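Side-chain contacts in probable dehydrogenase (PDB 3MOI), which is probably an NAD(P)-dependent oxidoreductase of the GFO/IDH/MocA family, its substrate not established: residues A[146-151]-A[184-189]; A[216-221]-A[226-231]. One frame throughout, in Å; residues are numbered along the deposited sequence.

Interaction 1: residues A[146-151]-A[184-189]; sequences SMLNCF and DSIKTI
Asp184 O, on the helix whose Ile186 and Ile189 meet Leu148 and Cys150 of the strand, accepts two hydrogen bonds. Thr188 OG1 lies 2.8 Å from Asp184 O, and the backbone Thr188 N is 2.9 Å from the same Asp184 O. The two donors come from opposite faces of the carbonyl plane, which lets one oxygen take both. The buried threonine hydroxyl is thereby satisfied within its own helix, by a carbonyl one turn back.

The contact itself is apolar. With CG anti to its carbonyl carbon (chi1 -80°), Leu148 carries its CD2 branch over to the helix, 4.1 Å from Ile189 CD1 and 4.2 Å from Ile186 CG1. One methyl thus meets two isoleucines that lie three positions apart, nearly one helical turn. Ile189 also brings its CG2 branch near Leu148 CD2. Next along the strand on the same face, Cys150 brings SG to 4.1 Å from Ile186 CG1; the thiol's sulfur is apolar enough to sit on this flank.

The segments run nearly antiparallel, at 151°, with axes 10.4 Å apart, a usual spacing for a helix laid on a sheet. Ile186 also reaches Ala226 and Met228 of strand 225-231, while Ile189 touches Met303 of strand 302-307 and Leu133 of helix 128-139. Helix 179-190 thus packs on the sheet, spanning both strands that flank 145-153, and also against helix 128-139.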
# COMPACT_ATOMS: atom_id res chain seq x y z
N SER A 146 10.14 11.20 0.10
CA SER A 146 9.73 11.08 -1.30
C SER A 146 8.28 10.63 -1.42
O SER A 146 7.55 11.12 -2.26
CB SER A 146 10.63 10.09 -2.06
OG SER A 146 10.22 10.02 -3.44
N MET A 147 7.86 9.72 -0.57
CA MET A 147 6.55 9.14 -0.68
C MET A 147 6.20 8.45 0.61
O MET A 147 7.07 8.05 1.30
CB MET A 147 6.44 8.19 -1.88
CG MET A 147 7.10 6.76 -1.78
SD MET A 147 6.82 5.71 -3.25
CE MET A 147 7.86 4.39 -2.67
N LEU A 148 4.93 8.39 0.97
CA LEU A 148 4.47 7.59 2.10
C LEU A 148 3.52 6.52 1.63
O LEU A 148 2.81 6.73 0.68
CB LEU A 148 3.67 8.45 3.06
CG LEU A 148 4.43 9.35 4.04
CD1 LEU A 148 4.76 10.63 3.30
CD2 LEU A 148 3.56 9.58 5.20
N ASN A 149 3.45 5.42 2.35
CA ASN A 149 2.46 4.38 2.06
C ASN A 149 1.74 3.96 3.32
O ASN A 149 2.34 3.46 4.20
CB ASN A 149 3.20 3.21 1.44
CG ASN A 149 2.29 2.12 0.92
OD1 ASN A 149 1.08 2.29 0.83
ND2 ASN A 149 2.88 0.98 0.54
N CYS A 150 0.46 4.22 3.45
CA CYS A 150 -0.28 3.86 4.64
C CYS A 150 -1.39 2.94 4.24
O CYS A 150 -2.14 3.29 3.33
CB CYS A 150 -0.93 5.12 5.29
SG CYS A 150 0.33 6.41 5.54
N PHE A 151 -1.60 1.84 4.97
CA PHE A 151 -2.82 1.06 4.76
C PHE A 151 -3.30 0.48 6.08
O PHE A 151 -2.54 0.35 7.01
CB PHE A 151 -2.66 -0.03 3.68
CG PHE A 151 -1.55 -0.99 3.97
CD1 PHE A 151 -0.23 -0.67 3.64
CD2 PHE A 151 -1.79 -2.17 4.68
CE1 PHE A 151 0.80 -1.51 3.95
CE2 PHE A 151 -0.75 -3.03 5.02
CZ PHE A 151 0.55 -2.71 4.65
N ASP A 184 -4.50 12.82 9.00
CA ASP A 184 -3.81 13.64 9.99
C ASP A 184 -2.40 13.16 10.21
O ASP A 184 -1.50 13.98 10.47
CB ASP A 184 -4.53 13.64 11.33
CG ASP A 184 -5.85 14.40 11.30
OD1 ASP A 184 -6.00 15.33 10.48
OD2 ASP A 184 -6.73 14.02 12.07
N SER A 185 -2.18 11.85 10.08
CA SER A 185 -0.85 11.31 10.29
C SER A 185 0.06 11.74 9.16
O SER A 185 1.26 12.09 9.39
CB SER A 185 -0.89 9.79 10.43
OG SER A 185 -1.72 9.50 11.56
N ILE A 186 -0.50 11.74 7.95
CA ILE A 186 0.28 12.13 6.79
C ILE A 186 0.67 13.59 6.95
O ILE A 186 1.82 13.92 6.85
CB ILE A 186 -0.48 11.89 5.53
CG1 ILE A 186 -0.61 10.37 5.28
CG2 ILE A 186 0.17 12.52 4.38
CD1 ILE A 186 -1.63 10.01 4.23
N LYS A 187 -0.25 14.46 7.27
CA LYS A 187 0.13 15.82 7.56
C LYS A 187 1.15 16.00 8.69
O LYS A 187 2.03 16.86 8.63
CB LYS A 187 -1.10 16.59 7.91
CG LYS A 187 -2.09 16.75 6.73
CD LYS A 187 -2.90 18.03 6.98
CE LYS A 187 -4.03 17.83 7.84
NZ LYS A 187 -4.79 19.09 7.95
N THR A 188 1.00 15.22 9.75
CA THR A 188 1.88 15.35 10.87
C THR A 188 3.32 14.90 10.53
O THR A 188 4.27 15.63 10.76
CB THR A 188 1.36 14.52 12.02
OG1 THR A 188 0.13 15.08 12.53
CG2 THR A 188 2.40 14.42 13.14
N ILE A 189 3.46 13.70 9.93
CA ILE A 189 4.75 13.20 9.51
C ILE A 189 5.38 14.18 8.55
O ILE A 189 6.56 14.44 8.66
CB ILE A 189 4.61 11.83 8.86
CG1 ILE A 189 4.23 10.78 9.90
CG2 ILE A 189 5.92 11.38 8.17
CD1 ILE A 189 3.42 9.55 9.34

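Interaction 2: residues A[216-221]-A[226-231]; sequences AMLTLE and AVMVYS
Ala216 and Leu218 pair through their backbones with Met228 and Ala226 by four hydrogen bonds. Ala216 N gives to Met228 O at 2.7 Å and Met228 N returns to Ala216 O at 2.8 Å; the first is the more bent at hydrogen, 145°. Leu218 N reaches Ala226 O at 2.7 Å and is almost straight (174°), and Ala226 N answers to Leu218 O at 2.8 Å. Between these two hydrogen-bonded pairs, Met217 and Val227 form a non-hydrogen-bonded pair, where CA-H groups approach carbonyls instead: Val227 CA is 3.3 Å from Ala216 O, and Met217 CA is 3.5 Å from Ala226 O.

The side chains divide between two faces. Met217 and Val227 share one, crossing obliquely. Turning CG anti to the backbone nitrogen (chi1 -159°) sets Met217 CG alongside the valine, 4.1 Å from Val227 CG2. Each of the two residues also packs on its own counterpart in the second subunit, where a flexible methionine and a branched valine supply hydrocarbon for an apolar interface. Ala216, Leu218, Ala226 and Met228 occupy the other face. Leu218 CB lies 4.1 Å from Ala226 CB; the alanine methyls take up little height, whereas the longer Leu218 and Met228 reach helix 179-190, at Ile186 and Gln182 respectively.

This is an antiparallel beta hairpin, strands 213-220 and 225-231, in the large mixed sheet characteristic of the GFO/IDH/MocA C-terminal domain, with one face against a helix and the other at the subunit interface.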
# COMPACT_ATOMS: atom_id res chain seq x y z
N ALA A 216 -6.62 5.89 -2.14
CA ALA A 216 -6.28 7.28 -2.46
C ALA A 216 -4.81 7.55 -2.62
O ALA A 216 -3.99 6.96 -1.93
CB ALA A 216 -6.85 8.29 -1.39
N MET A 217 -4.52 8.51 -3.50
CA MET A 217 -3.22 9.06 -3.65
C MET A 217 -3.33 10.55 -3.35
O MET A 217 -4.05 11.33 -4.07
CB MET A 217 -2.62 8.85 -5.04
CG MET A 217 -1.06 8.99 -4.92
SD MET A 217 -0.01 8.77 -6.31
CE MET A 217 -1.19 7.82 -7.06
N LEU A 218 -2.56 10.96 -2.36
CA LEU A 218 -2.56 12.33 -1.91
C LEU A 218 -1.31 13.01 -2.43
O LEU A 218 -0.17 12.55 -2.14
CB LEU A 218 -2.56 12.35 -0.38
CG LEU A 218 -3.87 12.31 0.43
CD1 LEU A 218 -4.96 11.58 -0.20
CD2 LEU A 218 -3.66 11.86 1.90
N THR A 219 -1.47 14.09 -3.17
CA THR A 219 -0.29 14.83 -3.58
C THR A 219 0.07 15.91 -2.53
O THR A 219 -0.77 16.71 -2.13
CB THR A 219 -0.51 15.50 -4.92
OG1 THR A 219 -0.81 14.49 -5.89
CG2 THR A 219 0.76 16.29 -5.34
N LEU A 220 1.31 15.94 -2.09
CA LEU A 220 1.75 16.91 -1.15
C LEU A 220 2.44 18.03 -1.92
O LEU A 220 2.55 18.06 -3.13
CB LEU A 220 2.64 16.29 -0.11
CG LEU A 220 2.10 15.08 0.64
CD1 LEU A 220 3.15 14.58 1.59
CD2 LEU A 220 0.83 15.37 1.40
N GLU A 221 2.91 18.99 -1.22
CA GLU A 221 3.03 20.30 -1.78
C GLU A 221 4.39 20.44 -2.39
O GLU A 221 4.52 21.19 -3.36
CB GLU A 221 2.75 21.27 -0.64
CG GLU A 221 3.15 22.67 -0.71
CD GLU A 221 2.81 23.35 0.69
OE1 GLU A 221 3.05 22.73 1.82
OE2 GLU A 221 2.22 24.47 0.60
N ALA A 226 1.54 10.68 -0.88
CA ALA A 226 1.17 9.66 0.08
C ALA A 226 0.05 8.79 -0.50
O ALA A 226 -0.94 9.27 -0.98
CB ALA A 226 0.66 10.31 1.26
N VAL A 227 0.21 7.49 -0.47
CA VAL A 227 -0.87 6.59 -0.81
C VAL A 227 -1.56 6.22 0.49
O VAL A 227 -0.89 5.91 1.46
CB VAL A 227 -0.30 5.29 -1.49
CG1 VAL A 227 -1.25 4.08 -1.37
CG2 VAL A 227 0.05 5.56 -2.93
N MET A 228 -2.89 6.21 0.48
CA MET A 228 -3.70 5.90 1.66
C MET A 228 -4.73 4.88 1.18
O MET A 228 -5.44 5.13 0.19
CB MET A 228 -4.35 7.20 2.15
CG MET A 228 -5.34 7.15 3.29
SD MET A 228 -6.20 8.77 3.63
CE MET A 228 -4.91 9.70 3.01
N VAL A 229 -4.76 3.73 1.84
CA VAL A 229 -5.69 2.67 1.54
C VAL A 229 -6.34 2.20 2.83
O VAL A 229 -5.67 2.00 3.84
CB VAL A 229 -4.98 1.44 0.89
CG1 VAL A 229 -5.93 0.21 0.88
CG2 VAL A 229 -4.48 1.74 -0.51
N TYR A 230 -7.64 1.98 2.80
CA TYR A 230 -8.42 1.58 4.01
C TYR A 230 -9.52 0.66 3.58
O TYR A 230 -10.22 0.94 2.60
CB TYR A 230 -9.08 2.79 4.70
CG TYR A 230 -9.65 2.38 6.01
CD1 TYR A 230 -8.98 2.61 7.17
CD2 TYR A 230 -10.85 1.64 6.07
CE1 TYR A 230 -9.49 2.20 8.37
CE2 TYR A 230 -11.33 1.23 7.23
CZ TYR A 230 -10.64 1.50 8.39
OH TYR A 230 -11.14 1.07 9.61
N SER A 231 -9.70 -0.43 4.33
CA SER A 231 -10.85 -1.34 4.13
C SER A 231 -11.32 -1.90 5.48
O SER A 231 -10.49 -2.26 6.34
CB SER A 231 -10.45 -2.48 3.22
OG SER A 231 -11.52 -3.36 2.98

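How the interactions relate
The two interactions have centres 8 Å apart and both belong to the GFO/IDH/MocA C-terminal domain. Along the sequence they follow in series: 146-151 with 184-189, then the hairpin 216-221 with 226-231. They join through the sheet, where strands 145-153 and 225-231 run parallel, with probable hydrogen bonds from Val227 N to Leu148 O and from Cys150 N to Val227 O. Ile186 gives the two contacts a common apolar core. One face of the sheet thus carries helix 179-190, while the other contributes to the dimer interface, so the same strands serve both the domain's interior and its pairing with the second subunit.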